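Local structure of McyG protein (Microcystis aeruginosa PCC 7806, 4R0M) at residues D225-G228 against A229-L233; D107-S111 against A112-L116; R501-R504 against S505-Q509; K311-R314 against L315-I319; I245-P248 against M249-L253. The protein binds phenylalanyl-adenylate in its adenylation domain and, as part of a microcystin synthetase, probably activates an acyl substrate for loading onto its peptidyl carrier domain. One frame throughout, in Å; residues are numbered along the deposited sequence.

Contact 1: D225-G228 against A229-L233. With FA5 (adenosine-5'-[phenylalaninyl-phosphate]), chain C.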
# COMPACT_ATOMS: atom_id res chain seq x y z
N ASP A 225 -5.07 3.34 -6.63
CA ASP A 225 -4.68 4.65 -6.09
C ASP A 225 -3.39 4.59 -5.27
O ASP A 225 -2.77 5.62 -5.02
CB ASP A 225 -5.81 5.27 -5.26
CG ASP A 225 -6.27 4.36 -4.14
OD1 ASP A 225 -7.10 3.46 -4.42
OD2 ASP A 225 -5.81 4.54 -2.99
N HIS A 226 -3.00 3.39 -4.84
CA HIS A 226 -1.79 3.22 -4.05
C HIS A 226 -0.54 3.18 -4.89
O HIS A 226 -0.55 2.68 -6.02
CB HIS A 226 -1.89 1.98 -3.19
CG HIS A 226 -0.82 1.90 -2.13
ND1 HIS A 226 0.34 1.25 -2.34
CD2 HIS A 226 -0.77 2.41 -0.84
CE1 HIS A 226 1.10 1.35 -1.23
NE2 HIS A 226 0.42 2.05 -0.31
N VAL A 227 0.56 3.70 -4.34
CA VAL A 227 1.84 3.83 -5.04
C VAL A 227 2.42 2.51 -5.57
O VAL A 227 3.10 2.50 -6.61
CB VAL A 227 2.88 4.59 -4.17
CG1 VAL A 227 3.37 3.73 -3.02
CG2 VAL A 227 4.04 5.09 -5.01
N GLY A 228 2.15 1.41 -4.87
CA GLY A 228 2.64 0.09 -5.27
C GLY A 228 1.98 -0.42 -6.53
O GLY A 228 2.60 -1.15 -7.31
N ALA A 229 0.72 -0.04 -6.73
CA ALA A 229 -0.05 -0.43 -7.91
C ALA A 229 0.22 0.49 -9.10
O ALA A 229 0.22 0.04 -10.25
CB ALA A 229 -1.53 -0.46 -7.58
N ILE A 230 0.45 1.77 -8.83
CA ILE A 230 0.72 2.76 -9.87
C ILE A 230 2.12 2.58 -10.46
O ILE A 230 2.29 2.61 -11.68
CB ILE A 230 0.58 4.20 -9.34
CG1 ILE A 230 -0.87 4.48 -8.93
CG2 ILE A 230 1.04 5.22 -10.38
CD1 ILE A 230 -1.04 5.68 -8.03
N VAL A 231 3.10 2.38 -9.59
CA VAL A 231 4.49 2.42 -9.99
C VAL A 231 5.08 1.02 -10.19
O VAL A 231 5.36 0.63 -11.32
CB VAL A 231 5.34 3.26 -9.00
CG1 VAL A 231 6.73 3.49 -9.55
CG2 VAL A 231 4.67 4.60 -8.74
N PHE A 232 5.24 0.27 -9.10
CA PHE A 232 5.89 -1.05 -9.14
C PHE A 232 5.20 -2.05 -10.07
O PHE A 232 5.86 -2.82 -10.77
CB PHE A 232 6.06 -1.63 -7.73
CG PHE A 232 6.62 -3.03 -7.69
CD1 PHE A 232 7.84 -3.33 -8.29
CD2 PHE A 232 5.93 -4.04 -7.03
CE1 PHE A 232 8.35 -4.62 -8.25
CE2 PHE A 232 6.44 -5.33 -6.99
CZ PHE A 232 7.65 -5.62 -7.59
N LEU A 233 3.87 -2.05 -10.06
CA LEU A 233 3.10 -2.98 -10.88
C LEU A 233 2.25 -2.27 -11.94
O LEU A 233 1.26 -2.81 -12.43
CB LEU A 233 2.24 -3.90 -10.00
CG LEU A 233 3.02 -4.78 -9.01
CD1 LEU A 233 2.07 -5.49 -8.05
CD2 LEU A 233 3.91 -5.79 -9.72
C FA5 C . 3.18 1.70 1.35
O FA5 C . 2.49 1.04 2.12
CA FA5 C . 4.35 1.07 0.65
N FA5 C . 5.11 0.43 1.70
CB FA5 C . 3.92 0.01 -0.37
CG FA5 C . 5.00 -0.84 -1.07
CD1 FA5 C . 6.31 -0.95 -0.61
CD2 FA5 C . 4.64 -1.55 -2.22
CE1 FA5 C . 7.24 -1.75 -1.30
CE2 FA5 C . 5.56 -2.35 -2.91
CZ FA5 C . 6.87 -2.45 -2.45
P FA5 C . 2.46 4.12 2.38
OP1 FA5 C . 0.98 4.07 2.61
OP2 FA5 C . 3.11 5.45 2.09
OP3 FA5 C . 2.84 3.11 1.16
O5' FA5 C . 3.15 3.50 3.70
C5' FA5 C . 4.56 3.44 3.88
C4' FA5 C . 4.84 2.87 5.26
O4' FA5 C . 4.42 1.50 5.37
C3' FA5 C . 6.32 2.84 5.60
O3' FA5 C . 6.78 4.11 6.07
C2' FA5 C . 6.37 1.78 6.68
O2' FA5 C . 6.01 2.34 7.95
C1' FA5 C . 5.29 0.80 6.26
N9 FA5 C . 5.93 -0.35 5.58
C8 FA5 C . 5.97 -0.56 4.26
N7 FA5 C . 6.62 -1.70 3.95
C5 FA5 C . 7.03 -2.26 5.10
C6 FA5 C . 7.78 -3.47 5.51
N6 FA5 C . 8.24 -4.35 4.59
N1 FA5 C . 7.99 -3.68 6.83
C2 FA5 C . 7.55 -2.81 7.76
N3 FA5 C . 6.86 -1.69 7.47
C4 FA5 C . 6.57 -1.36 6.18
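The first turn of helix 227-240 forms part of the adenylate pocket, and H226, its N-cap, reaches both the new helix and the ligand. H226 O accepts I230 N at 3.1 Å, with the donor in the carbonyl plane, and takes a weak second bond from A229 N. The imidazole caps the turn in its own way: ND1 accepts from G228 N at 3.1 Å, almost straight at 169° although the donor sits tilted from the ring plane. With CG swung anti to the backbone N (chi1 -168°), the far side of the ring is left to meet FA5. There NE2 gives a weak, bent bond to FA5 OP3 at 3.0 Å, and CE1 lies 3.2 Å from FA5 CB. Histidine suits the place because its ring has two nitrogens, one accepting from the helix N-H and the other donating to the ligand. Glycine follows for lack of bulk: G228 CA is 4.0 Å from FA5 CD2, and a beta carbon would crowd that ring. G228 O then accepts from L233 N at 3.2 Å, five residues on, a pi-type widening of the helix, and also lies near the plane of the F232 ring, at its edge. Away from the ligand, the CG2 methyls of branched V227 and V231 meet 3.8 Å apart, while I230 CD1 rests on D225 O. I230 and V227 lean on strand 176-182 and V231 on helix 196-210, whereas A229 and L233 face strand 217-220, which leads into this helix in a beta-alpha-beta unit ending at strand 243-246.

Contact 2: D107-S111 against A112-L116; sequences DLENS and AVKKL
The backbone is extended at N110 and turns straight into helix 111-122, whose first bonds join the two segments. N110 O accepts from K114 N at 3.3 Å and S111 O from K115 N at 2.9 Å, each one helical turn on. The N110 side chain fills the gap before them: OD1 accepts from V113 N at 2.8 Å, the N-H pointing well at it (158°) but tilted out of the amide plane. This is a classic asparagine N-cap, made possible by chi1 of 65°, which tucks CG between the backbone N and the carbonyl carbon and bends the amide back over the turn. Its other end is not idle, for ND2 bonds to S105 O, so the amide is fixed at both corners. The amide crosses V113 at about a right angle, V113 CG2 lying 3.5 Å from ND2. An alanine here would strip away the amide, and the V113 N-H would probably lose its acceptor and S105 O the N-H of ND2. On the exposed side, E109 CG touches K114 CE at 4.1 Å; these long, flexible chains suit a surface, and their charged ends, OE1 and NZ, stay 4.2 Å apart, near enough that opposite charge probably favours the approach, but beyond a salt bridge. Small A112 lets its CB fit 3.4 Å from N110 OD1, and K115, with an extended chain, sends NZ off to F181 O.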
# COMPACT_ATOMS: atom_id res chain seq x y z
N ASP A 107 -22.57 8.61 1.43
CA ASP A 107 -23.68 9.16 2.22
C ASP A 107 -23.50 8.90 3.72
O ASP A 107 -24.31 9.35 4.54
CB ASP A 107 -25.02 8.60 1.73
CG ASP A 107 -25.08 7.08 1.76
OD1 ASP A 107 -24.11 6.42 2.19
OD2 ASP A 107 -26.13 6.53 1.34
N LEU A 108 -22.44 8.18 4.08
CA LEU A 108 -22.10 7.90 5.47
C LEU A 108 -20.70 8.40 5.80
O LEU A 108 -19.84 8.50 4.93
CB LEU A 108 -22.21 6.41 5.77
CG LEU A 108 -23.56 5.70 5.59
CD1 LEU A 108 -23.37 4.19 5.63
CD2 LEU A 108 -24.58 6.14 6.64
N GLU A 109 -20.48 8.69 7.08
CA GLU A 109 -19.24 9.28 7.59
C GLU A 109 -18.09 8.28 7.56
O GLU A 109 -18.15 7.23 8.21
CB GLU A 109 -19.48 9.78 9.02
CG GLU A 109 -18.68 10.99 9.44
CD GLU A 109 -19.23 11.63 10.71
OE1 GLU A 109 -18.62 11.45 11.78
OE2 GLU A 109 -20.29 12.29 10.64
N ASN A 110 -17.04 8.60 6.79
CA ASN A 110 -15.83 7.77 6.70
C ASN A 110 -14.59 8.58 6.32
O ASN A 110 -14.69 9.68 5.77
CB ASN A 110 -16.03 6.59 5.73
CG ASN A 110 -16.24 7.04 4.29
OD1 ASN A 110 -15.30 7.48 3.63
ND2 ASN A 110 -17.47 6.92 3.81
N SER A 111 -13.41 8.02 6.61
CA SER A 111 -12.14 8.73 6.42
C SER A 111 -11.83 9.05 4.96
O SER A 111 -11.18 10.06 4.68
CB SER A 111 -10.99 7.94 7.05
OG SER A 111 -10.81 6.71 6.39
N ALA A 112 -12.29 8.20 4.05
CA ALA A 112 -12.06 8.40 2.62
C ALA A 112 -12.84 9.60 2.07
O ALA A 112 -12.31 10.35 1.24
CB ALA A 112 -12.40 7.14 1.84
N VAL A 113 -14.07 9.78 2.53
CA VAL A 113 -14.88 10.96 2.21
C VAL A 113 -14.21 12.24 2.72
O VAL A 113 -14.16 13.24 2.00
CB VAL A 113 -16.32 10.83 2.76
CG1 VAL A 113 -17.01 12.19 2.84
CG2 VAL A 113 -17.14 9.88 1.90
N LYS A 114 -13.68 12.18 3.94
CA LYS A 114 -12.99 13.32 4.56
C LYS A 114 -11.71 13.68 3.81
O LYS A 114 -11.42 14.86 3.61
CB LYS A 114 -12.67 13.03 6.03
CG LYS A 114 -13.88 13.09 6.96
CD LYS A 114 -13.59 12.44 8.30
CE LYS A 114 -14.86 12.30 9.13
NZ LYS A 114 -14.64 11.54 10.39
N LYS A 115 -10.97 12.66 3.40
CA LYS A 115 -9.73 12.85 2.65
C LYS A 115 -10.02 13.53 1.31
O LYS A 115 -9.36 14.50 0.94
CB LYS A 115 -9.03 11.51 2.44
CG LYS A 115 -7.54 11.62 2.15
CD LYS A 115 -6.94 10.26 1.86
CE LYS A 115 -5.43 10.32 1.81
NZ LYS A 115 -4.84 9.00 1.45
N LEU A 116 -11.03 13.02 0.59
CA LEU A 116 -11.46 13.60 -0.67
C LEU A 116 -11.79 15.09 -0.54
O LEU A 116 -11.33 15.90 -1.34
CB LEU A 116 -12.67 12.84 -1.24
CG LEU A 116 -13.45 13.44 -2.41
CD1 LEU A 116 -12.60 13.56 -3.68
CD2 LEU A 116 -14.71 12.64 -2.68

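Contact 3: R501-R504 against S505-Q509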
# COMPACT_ATOMS: atom_id res chain seq x y z
N ARG A 501 -11.80 -13.62 26.12
CA ARG A 501 -11.12 -14.37 27.17
C ARG A 501 -9.99 -15.21 26.58
O ARG A 501 -8.89 -15.27 27.14
CB ARG A 501 -12.12 -15.26 27.91
CG ARG A 501 -11.69 -15.64 29.32
CD ARG A 501 -12.62 -16.68 29.94
NE ARG A 501 -13.96 -16.16 30.24
CZ ARG A 501 -14.28 -15.42 31.29
NH1 ARG A 501 -13.36 -15.06 32.18
NH2 ARG A 501 -15.53 -15.01 31.46
N LYS A 502 -10.26 -15.84 25.44
CA LYS A 502 -9.30 -16.68 24.75
C LYS A 502 -8.09 -15.90 24.24
O LYS A 502 -6.98 -16.44 24.18
CB LYS A 502 -9.99 -17.40 23.59
CG LYS A 502 -9.47 -18.80 23.32
CD LYS A 502 -10.50 -19.65 22.58
CE LYS A 502 -11.65 -20.05 23.50
NZ LYS A 502 -12.78 -20.66 22.75
N ILE A 503 -8.30 -14.63 23.89
CA ILE A 503 -7.22 -13.75 23.44
C ILE A 503 -6.29 -13.37 24.59
O ILE A 503 -5.07 -13.49 24.47
CB ILE A 503 -7.76 -12.49 22.71
CG1 ILE A 503 -8.37 -12.88 21.36
CG2 ILE A 503 -6.66 -11.46 22.50
CD1 ILE A 503 -9.30 -11.84 20.77
N ARG A 504 -6.87 -12.93 25.71
CA ARG A 504 -6.10 -12.51 26.88
C ARG A 504 -5.16 -13.60 27.40
O ARG A 504 -3.98 -13.33 27.64
CB ARG A 504 -7.03 -12.04 28.00
CG ARG A 504 -6.35 -11.12 29.01
CD ARG A 504 -7.25 -10.80 30.20
NE ARG A 504 -8.61 -10.43 29.83
CZ ARG A 504 -8.99 -9.21 29.45
NH1 ARG A 504 -8.11 -8.22 29.37
NH2 ARG A 504 -10.26 -8.98 29.13
N SER A 505 -5.68 -14.82 27.55
CA SER A 505 -4.88 -15.93 28.07
C SER A 505 -3.77 -16.35 27.11
O SER A 505 -2.62 -16.52 27.52
CB SER A 505 -5.77 -17.13 28.42
OG SER A 505 -6.51 -17.57 27.29
N HIS A 506 -4.10 -16.48 25.82
CA HIS A 506 -3.13 -16.85 24.79
C HIS A 506 -1.98 -15.88 24.70
O HIS A 506 -0.84 -16.28 24.49
CB HIS A 506 -3.81 -17.01 23.44
CG HIS A 506 -3.01 -17.81 22.44
ND1 HIS A 506 -2.33 -17.24 21.42
CD2 HIS A 506 -2.79 -19.19 22.34
CE1 HIS A 506 -1.72 -18.20 20.71
NE2 HIS A 506 -1.99 -19.39 21.27
N VAL A 507 -2.28 -14.59 24.86
CA VAL A 507 -1.24 -13.54 24.87
C VAL A 507 -0.35 -13.62 26.11
O VAL A 507 0.87 -13.44 26.00
CB VAL A 507 -1.85 -12.12 24.70
CG1 VAL A 507 -0.82 -11.03 24.96
CG2 VAL A 507 -2.43 -11.95 23.31
N THR A 508 -0.94 -13.90 27.27
CA THR A 508 -0.17 -14.02 28.52
C THR A 508 0.74 -15.24 28.50
O THR A 508 1.91 -15.15 28.90
CB THR A 508 -1.07 -14.10 29.78
OG1 THR A 508 -1.99 -15.20 29.66
CG2 THR A 508 -1.84 -12.83 29.98
N GLN A 509 0.21 -16.36 28.03
CA GLN A 509 0.96 -17.62 27.95
C GLN A 509 2.23 -17.51 27.11
O GLN A 509 3.24 -18.13 27.43
CB GLN A 509 0.07 -18.75 27.39
CG GLN A 509 -1.09 -19.17 28.29
CD GLN A 509 -0.65 -19.83 29.59
OE1 GLN A 509 0.45 -20.37 29.69
NE2 GLN A 509 -1.53 -19.80 30.58
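I503 and V507 make the closely packed side of helix 498-511, while S505 and the long chains of R501 and K502 lie on its exposed side. On the inner side V507 N donates to I503 O at 3.0 Å, and V507 CG2, placed beside its own backbone N, comes within 3.3 Å of that same oxygen. The methyls I503 CG2 and V507 CG2 stand 4.3 Å apart; branched chains are apt here because they sheathe the backbone and still present compact hydrocarbon to the core. T508 lies between the two sides. Its chi1 of 56° folds OG1 back along the helix, where it donates to S505 O at 2.6 Å, an oxygen that also accepts from Q509 N at 2.9 Å. The T508 methyl CG2 meanwhile rests 3.2 Å from R504 O, whose own helical partner is T508 N. An alanine in its place would remove both branches, so that S505 O would probably lose its hydroxyl donor and R504 O the methyl beside it. Looser is S505: its OG lies 3.3 Å from both R501 O and K502 O, weak bonds between which its single proton is not settled. R504 bends at chi3 and gives weak bonds through NH1 to P515 O and A516 O. Inward, I503 and V507 press on strand 479-486, and V507 and H506 on helix 449-457; the helix itself links strands 479-486 and 517-520 in a beta-alpha-beta unit.

Contact 4: K311-R314 against L315-I319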
# COMPACT_ATOMS: atom_id res chain seq x y z
N LYS A 311 7.00 -16.00 11.34
CA LYS A 311 6.20 -17.22 11.45
C LYS A 311 5.20 -17.39 10.30
O LYS A 311 4.92 -18.51 9.89
CB LYS A 311 5.45 -17.26 12.79
CG LYS A 311 6.33 -17.50 14.00
CD LYS A 311 5.53 -17.94 15.22
CE LYS A 311 4.75 -16.79 15.86
NZ LYS A 311 5.63 -15.79 16.53
N THR A 312 4.68 -16.27 9.81
CA THR A 312 3.71 -16.27 8.71
C THR A 312 4.39 -16.63 7.39
O THR A 312 3.87 -17.45 6.63
CB THR A 312 2.99 -14.91 8.61
OG1 THR A 312 2.39 -14.59 9.87
CG2 THR A 312 1.90 -14.93 7.54
N ILE A 313 5.55 -16.03 7.13
CA ILE A 313 6.34 -16.34 5.94
C ILE A 313 6.81 -17.80 5.94
O ILE A 313 6.70 -18.49 4.91
CB ILE A 313 7.55 -15.39 5.79
CG1 ILE A 313 7.09 -14.01 5.30
CG2 ILE A 313 8.58 -15.97 4.83
CD1 ILE A 313 6.67 -13.96 3.84
N ARG A 314 7.32 -18.26 7.08
CA ARG A 314 7.80 -19.63 7.24
C ARG A 314 6.72 -20.65 6.89
O ARG A 314 6.99 -21.63 6.18
CB ARG A 314 8.31 -19.85 8.67
CG ARG A 314 8.94 -21.21 8.92
CD ARG A 314 9.18 -21.43 10.41
NE ARG A 314 9.42 -22.84 10.72
CZ ARG A 314 10.62 -23.39 10.90
NH1 ARG A 314 11.72 -22.65 10.80
NH2 ARG A 314 10.72 -24.68 11.18
N LEU A 315 5.51 -20.41 7.37
CA LEU A 315 4.37 -21.28 7.11
C LEU A 315 3.92 -21.19 5.65
O LEU A 315 3.49 -22.19 5.07
CB LEU A 315 3.21 -20.94 8.05
CG LEU A 315 1.95 -21.80 8.03
CD1 LEU A 315 2.24 -23.24 8.44
CD2 LEU A 315 0.87 -21.20 8.92
N PHE A 316 4.04 -20.00 5.07
CA PHE A 316 3.67 -19.74 3.68
C PHE A 316 4.52 -20.56 2.72
O PHE A 316 4.00 -21.15 1.77
CB PHE A 316 3.82 -18.24 3.38
CG PHE A 316 3.16 -17.80 2.10
CD1 PHE A 316 1.80 -17.51 2.06
CD2 PHE A 316 3.92 -17.64 0.94
CE1 PHE A 316 1.21 -17.09 0.88
CE2 PHE A 316 3.33 -17.22 -0.24
CZ PHE A 316 1.97 -16.94 -0.27
N LEU A 317 5.83 -20.61 2.98
CA LEU A 317 6.77 -21.42 2.21
C LEU A 317 6.44 -22.91 2.30
O LEU A 317 6.34 -23.58 1.27
CB LEU A 317 8.21 -21.18 2.67
CG LEU A 317 8.97 -20.02 2.01
CD1 LEU A 317 10.08 -19.51 2.92
CD2 LEU A 317 9.51 -20.41 0.65
N GLU A 318 6.25 -23.40 3.52
CA GLU A 318 5.96 -24.81 3.77
C GLU A 318 4.71 -25.29 3.02
O GLU A 318 4.70 -26.38 2.45
CB GLU A 318 5.80 -25.08 5.27
CG GLU A 318 7.10 -25.06 6.06
CD GLU A 318 6.87 -25.09 7.56
OE1 GLU A 318 5.90 -25.73 8.01
OE2 GLU A 318 7.68 -24.48 8.29
N ILE A 319 3.67 -24.45 3.03
CA ILE A 319 2.41 -24.77 2.36
C ILE A 319 2.58 -24.77 0.83
O ILE A 319 2.10 -25.68 0.15
CB ILE A 319 1.29 -23.80 2.77
CG1 ILE A 319 0.95 -23.96 4.26
CG2 ILE A 319 0.04 -24.01 1.92
CD1 ILE A 319 0.15 -22.81 4.85
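R314 and E318, one turn apart on helix 310-320, cross obliquely, and their charged groups stand almost perpendicular, the guanidinium and carboxylate planes 82° apart. E318 OE2 comes to 3.4 Å from R314 NE, but well out of the guanidinium plane, so the salt bridge is one of charge alone with no N-H aimed at the oxygen. R314 gets there fully stretched from CG to NE, with CG anti to the backbone N (chi1 -176°), and OE2 also lies 3.6 Å from R314 CG, alongside the stem. E318 in turn lays its CG 3.4 Å from R314 O. Long, charged residues suit this partly exposed flank, and R314 NH1 has a further weak partner in L354 O. The helix connects strands 300-303 and 330-336 of the large mixed sheet in a beta-alpha-beta unit, and the flank toward the sheet is apolar because I313, F316 and L317 pack on I330 of strand 330-336. There I313 CG2 approaches L317 CD1 at 4.3 Å. F316 points its ring away from the first turn toward helix 275-282, where it meets F278 with the planes about 50° apart, while its CB lies 3.3 Å from T312 O. That oxygen accepts from both F316 N, at 3.0 Å, and N282 ND2.

Contact 5: I245-P248 against M249-L253; sequences IHVP and MELVL
V247 and P248 carry the extended backbone of strand 243-246 onward until the chain turns into helix 249-254, and P248 O accepts from L251 N at 3.1 Å across the turn. This is a strand-to-helix connection at the end of one of the parallel strands of the large mixed sheet. The bond is far from ideal in direction: the donor stands above the carbonyl plane, with a C=O...N angle of only 124°. Proline suits the corner because its ring holds phi near -68°, and it lacks an N-H while its carbonyl still accepts from L251 N. On the buried side, V247 CG1 meets L251 CD2 at 3.9 Å, the two side chains crossing at about a right angle, and V252 CG2 lies a little farther from V247 CG1, at 4.3 Å. Short branched V247 and longer L251 thus join strand end and helix, and L262 and Q258 of helix 258-265 adjoin them. M249, a selenomethionine in this crystal, has its beta carbon pointing away from 245-248 and bends at chi3. On the exposed side E250 takes chi1 of 64° and bends again at chi2; the two bends curl its carboxylate back to the CB side of the proline ring, with OE2 3.6 Å from P248 CB.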
# COMPACT_ATOMS: atom_id res chain seq x y z
N ILE A 245 -1.11 -7.32 -15.30
CA ILE A 245 -2.46 -7.74 -14.97
C ILE A 245 -2.95 -7.00 -13.73
O ILE A 245 -2.20 -6.83 -12.76
CB ILE A 245 -2.53 -9.27 -14.74
CG1 ILE A 245 -1.85 -10.01 -15.90
CG2 ILE A 245 -3.98 -9.73 -14.59
CD1 ILE A 245 -1.39 -11.41 -15.56
N HIS A 246 -4.20 -6.56 -13.77
CA HIS A 246 -4.82 -5.87 -12.64
C HIS A 246 -6.14 -6.49 -12.26
O HIS A 246 -7.06 -6.58 -13.07
CB HIS A 246 -4.96 -4.38 -12.92
CG HIS A 246 -3.63 -3.66 -12.99
ND1 HIS A 246 -2.99 -3.23 -11.90
CD2 HIS A 246 -2.83 -3.33 -14.08
CE1 HIS A 246 -1.84 -2.64 -12.26
NE2 HIS A 246 -1.74 -2.71 -13.60
N VAL A 247 -6.21 -6.92 -11.00
CA VAL A 247 -7.38 -7.61 -10.45
C VAL A 247 -7.97 -6.74 -9.34
O VAL A 247 -7.21 -6.17 -8.55
CB VAL A 247 -6.99 -8.98 -9.87
CG1 VAL A 247 -8.22 -9.86 -9.65
CG2 VAL A 247 -5.99 -9.70 -10.77
N PRO A 248 -9.31 -6.62 -9.27
CA PRO A 248 -9.91 -5.87 -8.16
C PRO A 248 -9.69 -6.61 -6.84
O PRO A 248 -9.82 -7.84 -6.79
CB PRO A 248 -11.40 -5.82 -8.51
CG PRO A 248 -11.50 -6.24 -9.94
CD PRO A 248 -10.34 -7.16 -10.18
N MSE A 249 -9.36 -5.86 -5.78
CA MSE A 249 -8.98 -6.44 -4.49
C MSE A 249 -10.04 -7.34 -3.92
O MSE A 249 -9.73 -8.41 -3.39
CB MSE A 249 -8.65 -5.33 -3.50
CG MSE A 249 -8.01 -5.89 -2.23
SE MSE A 249 -7.43 -4.46 -1.01
CE MSE A 249 -9.13 -3.47 -0.84
N GLU A 250 -11.30 -6.92 -4.03
CA GLU A 250 -12.42 -7.67 -3.47
C GLU A 250 -12.56 -9.09 -4.03
O GLU A 250 -13.01 -9.99 -3.33
CB GLU A 250 -13.74 -6.88 -3.60
CG GLU A 250 -14.21 -6.63 -5.03
CD GLU A 250 -13.74 -5.30 -5.61
OE1 GLU A 250 -14.50 -4.72 -6.41
OE2 GLU A 250 -12.63 -4.83 -5.27
N LEU A 251 -12.15 -9.28 -5.28
CA LEU A 251 -12.19 -10.60 -5.91
C LEU A 251 -11.27 -11.60 -5.20
O LEU A 251 -11.65 -12.75 -4.98
CB LEU A 251 -11.83 -10.51 -7.40
CG LEU A 251 -12.00 -11.77 -8.27
CD1 LEU A 251 -12.45 -11.39 -9.67
CD2 LEU A 251 -10.72 -12.60 -8.32
N VAL A 252 -10.07 -11.15 -4.84
CA VAL A 252 -9.12 -11.99 -4.10
C VAL A 252 -9.50 -12.10 -2.62
O VAL A 252 -9.27 -13.14 -2.00
CB VAL A 252 -7.67 -11.49 -4.26
CG1 VAL A 252 -6.70 -12.40 -3.51
CG2 VAL A 252 -7.28 -11.43 -5.73
N LEU A 253 -10.09 -11.06 -2.05
CA LEU A 253 -10.54 -11.10 -0.66
C LEU A 253 -11.70 -12.08 -0.46
O LEU A 253 -11.72 -12.83 0.52
CB LEU A 253 -10.89 -9.71 -0.12
CG LEU A 253 -9.73 -8.74 0.15
CD1 LEU A 253 -10.25 -7.37 0.54
CD2 LEU A 253 -8.78 -9.28 1.21

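Along the chain the five contacts come in series, in the order contact 2, contact 1, contact 5, contact 4, contact 3; none encloses or crosses another. Each is local: contacts 2 and 1 cap helix starts, contact 5 turns strand into helix, and contacts 4 and 3 lie within helices. Helix 227-240 of contact 1 leads to strand 243-246 of contact 5, and the two touch where L233 O lies 3.1 Å from H246 CE1. Helix 310-320 of contact 4 joins strands 300-303 and 330-336 of the same mixed sheet, across the chain's centre from contact 2. Contact 3 belongs to a later beta-alpha-beta unit, its nearest atoms about 8 Å from those of contact 4.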